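Local atomic coordinates of periplasmic binding protein/LacI transcriptional regulator (Brachyspira murdochii, PDB entry 4KQC), a protein that probably binds a carbohydrate as the periplasmic solute-binding component of an ABC transporter. Residues A[5-10]-A[63-68]; A[57-62]-A[80-85]; A[193-198]-A[221-226]; A[208-213]-A[248-253]. All blocks are in the same frame, centred on the assembly; numbering follows the deposited sequence. Where two conformers were deposited one is given.

In the fold
From the N terminus, strand 6-10 opens contact 1, which closes after 52 intervening residues on 63-68. Contact 2 begins inside that loop, at 57-62, and closes beyond it at 80-85, so the two cross; they also touch, through Tyr6 and Glu58. Together they tie two neighbouring strands of one parallel sheet to helices 48-60 and 76-84. The chain then passes to the other lobe, where contact 3 joins helix 191-199 to the end of helix 214-223. Contact 4 opens within that span and closes after it, again a crossing pair, linking strands 208-211 and 246-250. The centres of contacts 1 and 3 lie about 40 Å apart, on opposite sides of the chain's centre.

Contact 1: A[5-10]-A[63-68]; sequences PYIAVV and PDAIAF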
loop_
_atom_site.group_PDB
_atom_site.type_symbol
_atom_site.label_atom_id
_atom_site.label_comp_id
_atom_site.label_asym_id
_atom_site.label_seq_id
_atom_site.Cartn_x
_atom_site.Cartn_y
_atom_site.Cartn_z
ATOM N N PRO A 5 -12.173 28.306 11.563
ATOM C CA PRO A 5 -11.228 27.521 10.816
ATOM C C PRO A 5 -11.803 26.197 10.364
ATOM O O PRO A 5 -12.485 25.513 11.130
ATOM C CB PRO A 5 -10.069 27.362 11.769
ATOM C CG PRO A 5 -10.171 28.569 12.706
ATOM C CD PRO A 5 -11.605 28.828 12.823
ATOM N N TYR A 6 -11.579 25.894 9.089
ATOM C CA TYR A 6 -12.198 24.736 8.473
ATOM C C TYR A 6 -11.325 24.185 7.355
ATOM O O TYR A 6 -10.915 24.905 6.480
ATOM C CB TYR A 6 -13.581 25.074 7.872
ATOM C CG TYR A 6 -14.259 23.899 7.157
ATOM C CD1 TYR A 6 -14.978 22.912 7.850
ATOM C CD2 TYR A 6 -14.226 23.802 5.756
ATOM C CE1 TYR A 6 -15.585 21.864 7.159
ATOM C CE2 TYR A 6 -14.832 22.758 5.062
ATOM C CZ TYR A 6 -15.525 21.818 5.778
ATOM O OH TYR A 6 -16.126 20.796 5.089
ATOM N N ILE A 7 -11.055 22.886 7.445
ATOM C CA ILE A 7 -10.247 22.191 6.433
ATOM C C ILE A 7 -10.979 20.956 5.924
ATOM O O ILE A 7 -11.553 20.160 6.696
ATOM C CB ILE A 7 -8.873 21.774 7.035
ATOM C CG1 ILE A 7 -7.991 23.011 7.235
ATOM C CG2 ILE A 7 -8.165 20.760 6.113
ATOM C CD1 ILE A 7 -6.687 22.757 8.001
ATOM N N ALA A 8 -11.029 20.808 4.614
ATOM C CA ALA A 8 -11.690 19.686 3.968
ATOM C C ALA A 8 -10.720 18.554 3.796
ATOM O O ALA A 8 -9.602 18.754 3.281
ATOM C CB ALA A 8 -12.177 20.104 2.598
ATOM N N VAL A 9 -11.127 17.379 4.254
ATOM C CA VAL A 9 -10.370 16.167 4.046
ATOM C C VAL A 9 -11.179 15.183 3.198
ATOM O O VAL A 9 -12.241 14.721 3.640
ATOM C CB VAL A 9 -9.965 15.483 5.350
ATOM C CG1 VAL A 9 -9.141 14.251 5.045
ATOM C CG2 VAL A 9 -9.175 16.474 6.211
ATOM N N VAL A 10 -10.731 14.923 1.959
ATOM C CA VAL A 10 -11.418 14.024 1.051
ATOM C C VAL A 10 -10.619 12.747 0.980
ATOM O O VAL A 10 -9.499 12.746 0.485
ATOM C CB VAL A 10 -11.621 14.701 -0.310
ATOM C CG1 VAL A 10 -12.268 13.723 -1.269
ATOM C CG2 VAL A 10 -12.417 15.992 -0.152
ATOM N N PRO A 63 -12.893 26.275 1.764
ATOM C CA PRO A 63 -12.153 25.874 2.965
ATOM C C PRO A 63 -10.789 26.536 3.024
ATOM O O PRO A 63 -10.251 27.020 2.037
ATOM C CB PRO A 63 -12.030 24.370 2.821
ATOM C CG PRO A 63 -12.016 24.159 1.355
ATOM C CD PRO A 63 -12.905 25.221 0.760
ATOM N N ASP A 64 -10.214 26.547 4.208
ATOM C CA ASP A 64 -8.907 27.082 4.410
ATOM C C ASP A 64 -7.729 26.279 3.768
ATOM O O ASP A 64 -6.658 26.838 3.465
ATOM C CB ASP A 64 -8.691 27.192 5.909
ATOM C CG ASP A 64 -9.755 28.095 6.586
ATOM O OD1 ASP A 64 -10.057 29.133 6.019
ATOM O OD2 ASP A 64 -10.091 27.819 7.703
ATOM N N ALA A 65 -7.977 24.997 3.565
ATOM C CA ALA A 65 -7.116 24.111 2.887
ATOM C C ALA A 65 -7.835 22.820 2.607
ATOM O O ALA A 65 -8.897 22.560 3.169
ATOM C CB ALA A 65 -5.876 23.848 3.740
ATOM N N ILE A 66 -7.284 21.991 1.709
ATOM C CA ILE A 66 -7.843 20.696 1.354
ATOM C C ILE A 66 -6.734 19.677 1.458
ATOM O O ILE A 66 -5.648 19.913 0.918
ATOM C CB ILE A 66 -8.360 20.686 -0.089
ATOM C CG1 ILE A 66 -9.562 21.656 -0.193
ATOM C CG2 ILE A 66 -8.811 19.302 -0.584
ATOM C CD1 ILE A 66 -9.965 21.970 -1.630
ATOM N N ALA A 67 -7.041 18.552 2.091
ATOM C CA ALA A 67 -6.191 17.346 2.023
ATOM C C ALA A 67 -6.943 16.316 1.233
ATOM O O ALA A 67 -8.168 16.086 1.474
ATOM C CB ALA A 67 -5.851 16.831 3.412
ATOM N N PHE A 68 -6.258 15.638 0.322
ATOM C CA PHE A 68 -6.889 14.780 -0.665
ATOM C C PHE A 68 -6.129 13.478 -0.930
ATOM O O PHE A 68 -4.884 13.528 -1.141
ATOM C CB PHE A 68 -7.043 15.579 -1.981
ATOM C CG PHE A 68 -7.782 14.796 -3.139
ATOM C CD1 PHE A 68 -8.864 13.947 -2.887
ATOM C CD2 PHE A 68 -7.396 14.959 -4.485
ATOM C CE1 PHE A 68 -9.557 13.305 -3.893
ATOM C CE2 PHE A 68 -8.108 14.317 -5.515
ATOM C CZ PHE A 68 -9.169 13.463 -5.230
#
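Strands 6-10 and 66-68 run side by side in the parallel sheet of one lobe of this periplasmic binding protein fold, with Ala8, Val9 and Val10 level with Ile66, Ala67 and Phe68. The tight part is this strand core. Ala67 N gives its hydrogen to Ala8 O (2.8 Å), and Ala67 O takes that of Val10 N (2.9 Å). On the face carrying Val10 and Phe68, CG1 of the valine, set anti to its own backbone N (chi1 177°), meets Phe68 CD1 at 3.8 Å; helix 48-60 covers this side.

Towards Pro5 the packing becomes more open to solvent and polar groups take over. Asp64 grips Tyr6 twice: its backbone N reaches Tyr6 O (2.9 Å), and its OD2 accepts from Tyr6 N (2.8 Å) on the anti side of the carboxylate, tilted 34° out of its plane. Beside this clamp Pro63 CB abuts the edge of the Tyr6 ring at CD2 (3.7 Å), while the ring's hydroxyl is bonded to Glu58. Replacing Asp64 with an alanine would probably leave Tyr6 N without its carboxylate mate and the strand's beginning less firmly held. The chemistry thus implies that a carboxylate can serve as acceptor for a strand N-H next to the backbone bonds.

Contact 2: A[57-62]-A[80-85]; sequences SEINKN and KRIKEK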
loop_
_atom_site.group_PDB
_atom_site.type_symbol
_atom_site.label_atom_id
_atom_site.label_comp_id
_atom_site.label_asym_id
_atom_site.label_seq_id
_atom_site.Cartn_x
_atom_site.Cartn_y
_atom_site.Cartn_z
ATOM N N SER A 57 -17.916 19.621 -4.057
ATOM C CA SER A 57 -18.713 20.154 -2.971
ATOM C C SER A 57 -17.862 20.824 -1.883
ATOM O O SER A 57 -18.193 21.893 -1.388
ATOM C CB SER A 57 -19.637 19.034 -2.434
ATOM O OG SER A 57 -20.672 18.720 -3.404
ATOM N N GLU A 58 -16.720 20.232 -1.536
ATOM C CA GLU A 58 -15.845 20.783 -0.551
ATOM C C GLU A 58 -15.132 22.055 -1.086
ATOM O O GLU A 58 -14.953 23.011 -0.335
ATOM C CB GLU A 58 -14.814 19.718 -0.102
ATOM C CG GLU A 58 -15.414 18.594 0.723
ATOM C CD GLU A 58 -16.083 19.093 2.007
ATOM O OE1 GLU A 58 -15.431 19.825 2.744
ATOM O OE2 GLU A 58 -17.310 18.870 2.260
ATOM N N ILE A 59 -14.744 22.046 -2.347
ATOM C CA ILE A 59 -14.105 23.219 -2.938
ATOM C C ILE A 59 -15.082 24.411 -2.827
ATOM O O ILE A 59 -14.701 25.541 -2.505
ATOM C CB ILE A 59 -13.730 22.965 -4.407
ATOM C CG1 ILE A 59 -12.623 21.934 -4.533
ATOM C CG2 ILE A 59 -13.304 24.282 -5.046
ATOM C CD1 ILE A 59 -12.417 21.392 -5.911
ATOM N N ASN A 60 -16.333 24.166 -3.146
ATOM C CA ASN A 60 -17.336 25.189 -3.107
ATOM C C ASN A 60 -17.544 25.868 -1.765
ATOM O O ASN A 60 -18.047 27.016 -1.705
ATOM C CB ASN A 60 -18.689 24.625 -3.597
ATOM C CG ASN A 60 -18.708 24.233 -5.049
ATOM O OD1 ASN A 60 -17.831 24.574 -5.799
ATOM N ND2 ASN A 60 -19.686 23.441 -5.420
ATOM N N LYS A 61 -17.182 25.185 -0.670
ATOM C CA LYS A 61 -17.207 25.733 0.697
ATOM C C LYS A 61 -16.156 26.781 1.035
ATOM O O LYS A 61 -16.182 27.360 2.169
ATOM C CB LYS A 61 -17.117 24.604 1.713
ATOM C CG LYS A 61 -18.282 23.621 1.611
ATOM C CD LYS A 61 -18.151 22.539 2.688
ATOM C CE LYS A 61 -19.308 21.572 2.669
ATOM N NZ LYS A 61 -19.089 20.487 3.659
ATOM N N ASN A 62 -15.234 27.009 0.092
ATOM C CA ASN A 62 -14.079 27.850 0.315
ATOM C C ASN A 62 -13.349 27.511 1.617
ATOM O O ASN A 62 -13.206 28.372 2.471
ATOM C CB ASN A 62 -14.502 29.312 0.307
ATOM C CG ASN A 62 -14.960 29.736 -1.062
ATOM O OD1 ASN A 62 -14.260 29.454 -2.066
ATOM N ND2 ASN A 62 -16.180 30.350 -1.160
ATOM N N LYS A 80 -7.483 21.805 -10.982
ATOM C CA LYS A 80 -7.368 23.074 -11.700
ATOM C C LYS A 80 -8.121 24.178 -11.013
ATOM O O LYS A 80 -7.616 25.333 -10.866
ATOM C CB LYS A 80 -7.812 22.908 -13.176
ATOM C CG LYS A 80 -7.604 24.170 -13.954
ATOM C CD LYS A 80 -7.474 23.845 -15.418
ATOM C CE LYS A 80 -7.443 25.111 -16.229
ATOM N NZ LYS A 80 -7.538 24.730 -17.667
ATOM N N ARG A 81 -9.349 23.882 -10.564
ATOM C CA ARG A 81 -10.157 24.879 -9.831
ATOM C C ARG A 81 -9.524 25.265 -8.483
ATOM O O ARG A 81 -9.513 26.430 -8.106
ATOM C CB ARG A 81 -11.655 24.390 -9.767
ATOM C CG ARG A 81 -12.676 25.350 -9.184
ATOM C CD ARG A 81 -14.080 25.057 -9.719
ATOM N NE ARG A 81 -14.654 23.910 -9.071
ATOM C CZ ARG A 81 -15.461 23.960 -8.010
ATOM N NH1 ARG A 81 -15.889 22.821 -7.435
ATOM N NH2 ARG A 81 -15.795 25.122 -7.472
ATOM N N ILE A 82 -9.071 24.267 -7.764
ATOM C CA ILE A 82 -8.344 24.497 -6.474
ATOM C C ILE A 82 -7.202 25.472 -6.705
ATOM O O ILE A 82 -6.980 26.409 -5.922
ATOM C CB ILE A 82 -7.879 23.157 -5.879
ATOM C CG1 ILE A 82 -9.067 22.366 -5.290
ATOM C CG2 ILE A 82 -6.817 23.421 -4.826
ATOM C CD1 ILE A 82 -8.759 20.898 -4.974
ATOM N N LYS A 83 -6.437 25.216 -7.762
ATOM C CA LYS A 83 -5.256 26.053 -8.092
ATOM C C LYS A 83 -5.703 27.480 -8.361
ATOM O O LYS A 83 -5.174 28.423 -7.777
ATOM C CB LYS A 83 -4.470 25.462 -9.256
ATOM C CG LYS A 83 -3.167 26.204 -9.496
ATOM C CD LYS A 83 -2.473 25.687 -10.727
ATOM C CE LYS A 83 -1.024 26.094 -10.624
ATOM N NZ LYS A 83 -0.250 25.674 -11.805
ATOM N N GLU A 84 -6.755 27.646 -9.178
ATOM C CA GLU A 84 -7.260 28.979 -9.455
ATOM C C GLU A 84 -7.761 29.730 -8.233
ATOM O O GLU A 84 -7.503 30.928 -8.076
ATOM C CB GLU A 84 -8.379 28.838 -10.481
ATOM C CG GLU A 84 -8.881 30.177 -11.028
ATOM C CD GLU A 84 -9.920 30.881 -10.188
ATOM O OE1 GLU A 84 -10.527 30.246 -9.297
ATOM O OE2 GLU A 84 -10.138 32.105 -10.466
ATOM N N LYS A 85 -8.431 29.020 -7.330
ATOM C CA LYS A 85 -8.969 29.593 -6.100
ATOM C C LYS A 85 -7.876 29.825 -5.041
ATOM O O LYS A 85 -8.152 30.383 -3.983
ATOM C CB LYS A 85 -10.093 28.715 -5.496
ATOM C CG LYS A 85 -11.329 28.717 -6.363
ATOM C CD LYS A 85 -12.327 27.665 -5.905
ATOM C CE LYS A 85 -13.036 28.068 -4.609
ATOM N NZ LYS A 85 -14.009 29.179 -4.815
#
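Ile59 enters between Arg81, Ile82 and Lys85 where helices 48-60 and 76-84 lie next to each other, on either side of strand 66-68 in the chain, within the alternating alpha/beta architecture of this lobe. Its two branches serve different partners. CD1 ends against Ile82 CG1 at 3.5 Å, the two isoleucine side chains crossing at about a right angle, and both also rest on Ile66 of the strand beneath. The other branch, CG2, stands anti to the backbone N and fits between two long basic chains: it touches Lys85 CD at 3.6 Å and sits over one face of the Arg81 guanidinium, offset toward its rim.

The same guanidinium uses its edge for polar contact. Arg81 NH2 donates to Asn60 OD1 at 2.7 Å, with the oxygen near the guanidinium plane, and NH1 adds a weak second bond to that oxygen. The amide plane is turned 54° from the guanidinium plane. A salt bridge from Arg81 NH1 to Asp56, one turn earlier on helix 48-60, gives the charge a second partner and should help fix the group's rotation.

Lys85 crosses Ile59 obliquely, then bends at its third and fourth torsions (74° and 71°), which turns the ammonium toward Asn62, the residue of positive phi just after the helix. There Lys85 NZ meets Asn62 OD1 at 2.8 Å, in the carbonyl plane of the amide.

Contact 3: A[193-198]-A[221-226]; sequences DIANEV and LVVYKS. With NO3 (nitrate ion), chain D.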
loop_
_atom_site.group_PDB
_atom_site.type_symbol
_atom_site.label_atom_id
_atom_site.label_comp_id
_atom_site.label_asym_id
_atom_site.label_seq_id
_atom_site.Cartn_x
_atom_site.Cartn_y
_atom_site.Cartn_z
ATOM N N ASP A 193 -9.701 -12.376 -11.183
ATOM C CA ASP A 193 -8.568 -11.998 -11.989
ATOM C C ASP A 193 -7.256 -12.285 -11.242
ATOM O O ASP A 193 -6.322 -12.771 -11.817
ATOM C CB ASP A 193 -8.714 -10.534 -12.431
ATOM C CG ASP A 193 -9.837 -10.347 -13.523
ATOM O OD1 ASP A 193 -10.037 -11.295 -14.342
ATOM O OD2 ASP A 193 -10.460 -9.232 -13.643
ATOM N N ILE A 194 -7.261 -12.047 -9.937
ATOM C CA ILE A 194 -6.077 -12.273 -9.128
ATOM C C ILE A 194 -5.899 -13.783 -8.926
ATOM O O ILE A 194 -4.819 -14.307 -9.131
ATOM C CB ILE A 194 -6.175 -11.572 -7.792
ATOM C CG1 ILE A 194 -6.303 -10.053 -7.951
ATOM C CG2 ILE A 194 -4.927 -11.907 -7.010
ATOM C CD1 ILE A 194 -6.786 -9.394 -6.688
ATOM N N ALA A 195 -6.982 -14.492 -8.581
ATOM C CA ALA A 195 -6.885 -15.933 -8.396
ATOM C C ALA A 195 -6.406 -16.650 -9.649
ATOM O O ALA A 195 -5.660 -17.613 -9.618
ATOM C CB ALA A 195 -8.203 -16.497 -7.896
ATOM N N ASN A 196 -6.848 -16.197 -10.820
ATOM C CA ASN A 196 -6.440 -16.850 -12.033
ATOM C C ASN A 196 -4.943 -16.663 -12.295
ATOM O O ASN A 196 -4.330 -17.499 -12.888
ATOM C CB ASN A 196 -7.294 -16.293 -13.160
ATOM C CG ASN A 196 -8.671 -16.940 -13.221
ATOM O OD1 ASN A 196 -8.810 -18.125 -13.020
ATOM N ND2 ASN A 196 -9.634 -16.190 -13.613
ATOM N N GLU A 197 -4.397 -15.522 -11.905
ATOM C CA GLU A 197 -2.948 -15.319 -12.030
ATOM C C GLU A 197 -2.203 -16.181 -11.024
ATOM O O GLU A 197 -1.201 -16.760 -11.375
ATOM C CB GLU A 197 -2.567 -13.866 -11.766
ATOM C CG GLU A 197 -3.103 -12.927 -12.774
ATOM C CD GLU A 197 -2.380 -12.947 -14.099
ATOM O OE1 GLU A 197 -1.519 -13.808 -14.359
ATOM O OE2 GLU A 197 -2.713 -12.063 -14.927
ATOM N N VAL A 198 -2.736 -16.326 -9.833
ATOM C CA VAL A 198 -2.069 -17.158 -8.785
ATOM C C VAL A 198 -2.116 -18.655 -9.166
ATOM O O VAL A 198 -1.149 -19.421 -8.948
ATOM C CB VAL A 198 -2.649 -16.892 -7.420
ATOM C CG1 VAL A 198 -2.110 -17.872 -6.416
ATOM C CG2 VAL A 198 -2.402 -15.436 -7.000
ATOM N N LEU A 221 -5.277 -16.031 -1.419
ATOM C CA LEU A 221 -5.919 -16.883 -0.443
ATOM C C LEU A 221 -7.142 -17.623 -0.958
ATOM O O LEU A 221 -7.653 -18.499 -0.276
ATOM C CB LEU A 221 -6.218 -16.067 0.820
ATOM C CG LEU A 221 -4.995 -15.614 1.628
ATOM C CD1 LEU A 221 -5.302 -14.497 2.639
ATOM C CD2 LEU A 221 -4.297 -16.761 2.298
ATOM N N VAL A 222 -7.609 -17.274 -2.156
ATOM C CA VAL A 222 -8.579 -18.109 -2.895
ATOM C C VAL A 222 -7.944 -19.427 -3.262
ATOM O O VAL A 222 -8.633 -20.474 -3.256
ATOM C CB VAL A 222 -9.034 -17.385 -4.148
ATOM C CG1 VAL A 222 -9.771 -18.357 -5.088
ATOM C CG2 VAL A 222 -9.813 -16.127 -3.795
ATOM N N VAL A 223 -6.633 -19.401 -3.561
ATOM C CA VAL A 223 -5.939 -20.566 -4.141
ATOM C C VAL A 223 -5.140 -21.367 -3.097
ATOM O O VAL A 223 -5.107 -22.627 -3.133
ATOM C CB VAL A 223 -4.963 -20.086 -5.238
ATOM C CG1 VAL A 223 -4.212 -21.214 -5.890
ATOM C CG2 VAL A 223 -5.752 -19.375 -6.313
ATOM N N TYR A 224 -4.486 -20.632 -2.221
ATOM C CA TYR A 224 -3.651 -21.252 -1.142
ATOM C C TYR A 224 -4.327 -21.069 0.212
ATOM O O TYR A 224 -4.640 -19.932 0.612
ATOM C CB TYR A 224 -2.271 -20.644 -1.128
ATOM C CG TYR A 224 -1.409 -21.198 -2.225
ATOM C CD1 TYR A 224 -0.780 -22.445 -2.086
ATOM C CD2 TYR A 224 -1.208 -20.507 -3.418
ATOM C CE1 TYR A 224 -0.001 -22.937 -3.082
ATOM C CE2 TYR A 224 -0.435 -21.022 -4.400
ATOM C CZ TYR A 224 0.177 -22.237 -4.233
ATOM O OH TYR A 224 0.923 -22.743 -5.241
ATOM N N LYS A 225 -4.579 -22.159 0.904
ATOM C CA LYS A 225 -5.471 -22.135 2.020
ATOM C C LYS A 225 -4.935 -22.844 3.231
ATOM O O LYS A 225 -5.586 -22.836 4.262
ATOM C CB LYS A 225 -6.832 -22.763 1.609
ATOM C CG LYS A 225 -7.541 -21.944 0.514
ATOM C CD LYS A 225 -9.005 -22.296 0.363
ATOM C CE LYS A 225 -9.266 -23.281 -0.742
ATOM N NZ LYS A 225 -10.748 -23.326 -1.020
ATOM N N SER A 226 -3.734 -23.403 3.139
ATOM C CA SER A 226 -3.177 -24.149 4.266
ATOM C C SER A 226 -1.664 -24.020 4.282
ATOM O O SER A 226 -1.062 -23.782 3.225
ATOM C CB SER A 226 -3.565 -25.616 4.132
ATOM O OG SER A 226 -2.917 -26.413 5.157
HETATM N N NO3 D . -13.645 -10.851 -11.166
HETATM O O1 NO3 D . -13.882 -11.215 -10.028
HETATM O O2 NO3 D . -14.693 -10.399 -11.959
HETATM O O3 NO3 D . -12.338 -10.877 -11.663
#
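Ala195 and Val198 of helix 191-199 face Val222, Val223 and Tyr224 at the end of helix 214-223, a helix-to-helix contact in the second alpha/beta lobe of the periplasmic binding protein fold. Strand 208-211 lies between the two helices in the chain, so neighbouring helical connections pack together here.

Apolar contact joins the two segments, and no hydrogen bond crosses between them. The small methyl of Ala195 allows a close approach: its CB meets Val222 CG1 at 3.7 Å, and the alpha carbons of these two residues are 6.2 Å apart. Val223 CG2 also packs on Ala195 O, 3.7 Å away. A turn later Val198 takes over. Its CG1, placed anti to the backbone N (chi1 172°), reaches Val223 CB at 3.8 Å, and the two valine side chains run antiparallel alongside each other. That same CG1 also lies at the edge of the Tyr224 ring, near its plane, 4.1 Å from CD2. One methyl therefore fills the corner between a valine and an aromatic rim. Phe220 of helix 214-223 extends this apolar group, touching Val198 and meeting the Tyr224 ring.

Polar contacts lie around the apolar patch. The Tyr224 hydroxyl is hydrogen-bonded to Asp238, which ties down the far end of the ring whose edge Val198 meets.

A bound anion is held near the start of helix 191-199 by backbone N-H groups: a nitrate that was probably a crystallisation additive is hydrogen-bonded to Ala192 N. Asp193 N adds a weak bond to nitrate O3 at 3.1 Å.

Contact 4: A[208-213]-A[248-253]; sequences GIYLSN and MGFDSG
Tyr210 and Phe250 extend alongside each other in a common direction from adjacent parallel strands, 208-211 and 246-250, of a beta-alpha-beta unit. The tyrosine CG is anti to the backbone N (chi1 164°), and this carries the ring along the sheet until its OH comes 3.5 Å from Phe250 CD2. That hydroxyl lies at the edge of the phenylalanine ring, near its plane. Its hydrogen-bond partner is the carbonyl of Arg157, which holds the tyrosine's outer end in place.

Phe250 has its own ring carbon CG on the side away from the backbone N, although chi1 is swung to -152°. Its CB packs against Ser212 O at 3.4 Å, just where strand 208-211 has given way to a turn. A serine here would probably leave a gap beside the Tyr210 hydroxyl, where the phenyl edge had packed.

Behind these rings two backbone bonds pair the strands, the first almost straight: Leu211 N donates to Met248 O at 2.8 Å with an angle of 178°, and Met248 N, of a selenomethionine, reaches Ile209 O at 3.0 Å. Past the strand end Asn213 occupies the N-cap of helix 214-223, its OD1 accepting from Met216 N while its ND2 is hydrogen-bonded to Gln189. Helix 113-133 packs on the Tyr210, Met248 and Phe250 side chains, whereas helix 214-223 lies against Ile209 and Leu211, so the paired strands are sandwiched between helices.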
loop_
_atom_site.group_PDB
_atom_site.type_symbol
_atom_site.label_atom_id
_atom_site.label_comp_id
_atom_site.label_asym_id
_atom_site.label_seq_id
_atom_site.Cartn_x
_atom_site.Cartn_y
_atom_site.Cartn_z
ATOM N N GLY A 208 8.980 -17.977 -4.267
ATOM C CA GLY A 208 8.375 -16.938 -3.386
ATOM C C GLY A 208 7.382 -16.140 -4.177
ATOM O O GLY A 208 7.440 -16.101 -5.391
ATOM N N ILE A 209 6.507 -15.476 -3.441
ATOM C CA ILE A 209 5.500 -14.624 -4.008
ATOM C C ILE A 209 5.362 -13.398 -3.155
ATOM O O ILE A 209 5.160 -13.505 -1.921
ATOM C CB ILE A 209 4.167 -15.350 -4.039
ATOM C CG1 ILE A 209 4.257 -16.664 -4.873
ATOM C CG2 ILE A 209 3.119 -14.384 -4.558
ATOM C CD1 ILE A 209 2.984 -17.532 -4.809
ATOM N N TYR A 210 5.523 -12.237 -3.772
ATOM C CA TYR A 210 5.324 -10.928 -3.082
ATOM C C TYR A 210 3.939 -10.372 -3.519
ATOM O O TYR A 210 3.641 -10.207 -4.714
ATOM C CB TYR A 210 6.421 -9.944 -3.468
ATOM C CG TYR A 210 6.124 -8.496 -3.151
ATOM C CD1 TYR A 210 5.601 -8.084 -1.948
ATOM C CD2 TYR A 210 6.416 -7.508 -4.060
ATOM C CE1 TYR A 210 5.422 -6.729 -1.641
ATOM C CE2 TYR A 210 6.169 -6.194 -3.788
ATOM C CZ TYR A 210 5.698 -5.791 -2.602
ATOM O OH TYR A 210 5.493 -4.461 -2.409
ATOM N N LEU A 211 3.083 -10.148 -2.522
ATOM C CA LEU A 211 1.740 -9.615 -2.649
ATOM C C LEU A 211 1.721 -8.119 -2.348
ATOM O O LEU A 211 1.953 -7.743 -1.215
ATOM C CB LEU A 211 0.858 -10.402 -1.657
ATOM C CG LEU A 211 0.856 -11.932 -1.738
ATOM C CD1 LEU A 211 0.222 -12.521 -0.491
ATOM C CD2 LEU A 211 0.178 -12.352 -3.021
ATOM N N SER A 212 1.609 -7.267 -3.370
ATOM C CA SER A 212 1.764 -5.813 -3.221
ATOM C C SER A 212 0.647 -5.085 -2.497
ATOM O O SER A 212 0.833 -3.913 -2.181
ATOM C CB SER A 212 2.115 -5.132 -4.552
ATOM O OG SER A 212 1.034 -5.171 -5.448
ATOM N N ASN A 213 -0.497 -5.728 -2.250
ATOM C CA ASN A 213 -1.544 -5.090 -1.488
ATOM C C ASN A 213 -2.505 -6.116 -0.920
ATOM O O ASN A 213 -2.349 -7.313 -1.134
ATOM C CB ASN A 213 -2.245 -3.920 -2.219
ATOM C CG ASN A 213 -3.248 -4.367 -3.216
ATOM O OD1 ASN A 213 -3.307 -5.520 -3.542
ATOM N ND2 ASN A 213 -4.010 -3.418 -3.772
HETATM N N MSE A 248 4.948 -13.158 1.076
HETATM C CA MSE A 248 5.006 -11.929 1.910
HETATM C C MSE A 248 4.073 -10.905 1.299
HETATM O O MSE A 248 4.039 -10.791 0.080
HETATM C CB MSE A 248 6.462 -11.413 2.029
HETATM C CG MSE A 248 7.283 -12.468 2.780
HETATM SE SE MSE A 248 9.149 -11.902 2.680
HETATM C CE MSE A 248 9.755 -13.349 3.853
ATOM N N GLY A 249 3.475 -10.070 2.142
ATOM C CA GLY A 249 2.516 -9.086 1.687
ATOM C C GLY A 249 2.733 -7.663 2.131
ATOM O O GLY A 249 3.784 -7.256 2.561
ATOM N N PHE A 250 1.661 -6.925 2.056
ATOM C CA PHE A 250 1.635 -5.485 2.268
ATOM C C PHE A 250 0.232 -5.132 2.808
ATOM O O PHE A 250 -0.823 -5.726 2.411
ATOM C CB PHE A 250 1.851 -4.824 0.915
ATOM C CG PHE A 250 2.487 -3.473 0.943
ATOM C CD1 PHE A 250 1.901 -2.404 1.635
ATOM C CD2 PHE A 250 3.666 -3.281 0.271
ATOM C CE1 PHE A 250 2.525 -1.157 1.633
ATOM C CE2 PHE A 250 4.292 -2.049 0.265
ATOM C CZ PHE A 250 3.692 -0.979 0.970
ATOM N N ASP A 251 0.201 -4.188 3.745
ATOM C CA ASP A 251 -1.007 -3.795 4.453
ATOM C C ASP A 251 -1.549 -4.942 5.325
ATOM O O ASP A 251 -0.736 -5.744 5.768
ATOM C CB ASP A 251 -2.038 -3.219 3.465
ATOM C CG ASP A 251 -1.591 -1.878 2.878
ATOM O OD1 ASP A 251 -1.010 -1.087 3.622
ATOM O OD2 ASP A 251 -1.860 -1.610 1.660
ATOM N N SER A 252 -2.844 -4.976 5.665
ATOM C CA SER A 252 -3.361 -6.006 6.588
ATOM C C SER A 252 -4.766 -6.414 6.171
ATOM O O SER A 252 -4.867 -6.996 5.097
ATOM C CB SER A 252 -3.184 -5.618 8.080
ATOM O OG SER A 252 -3.820 -4.420 8.419
ATOM N N GLY A 253 -5.793 -6.160 6.981
ATOM C CA GLY A 253 -7.077 -6.787 6.767
ATOM C C GLY A 253 -7.169 -8.167 7.344
ATOM O O GLY A 253 -6.149 -8.890 7.386
#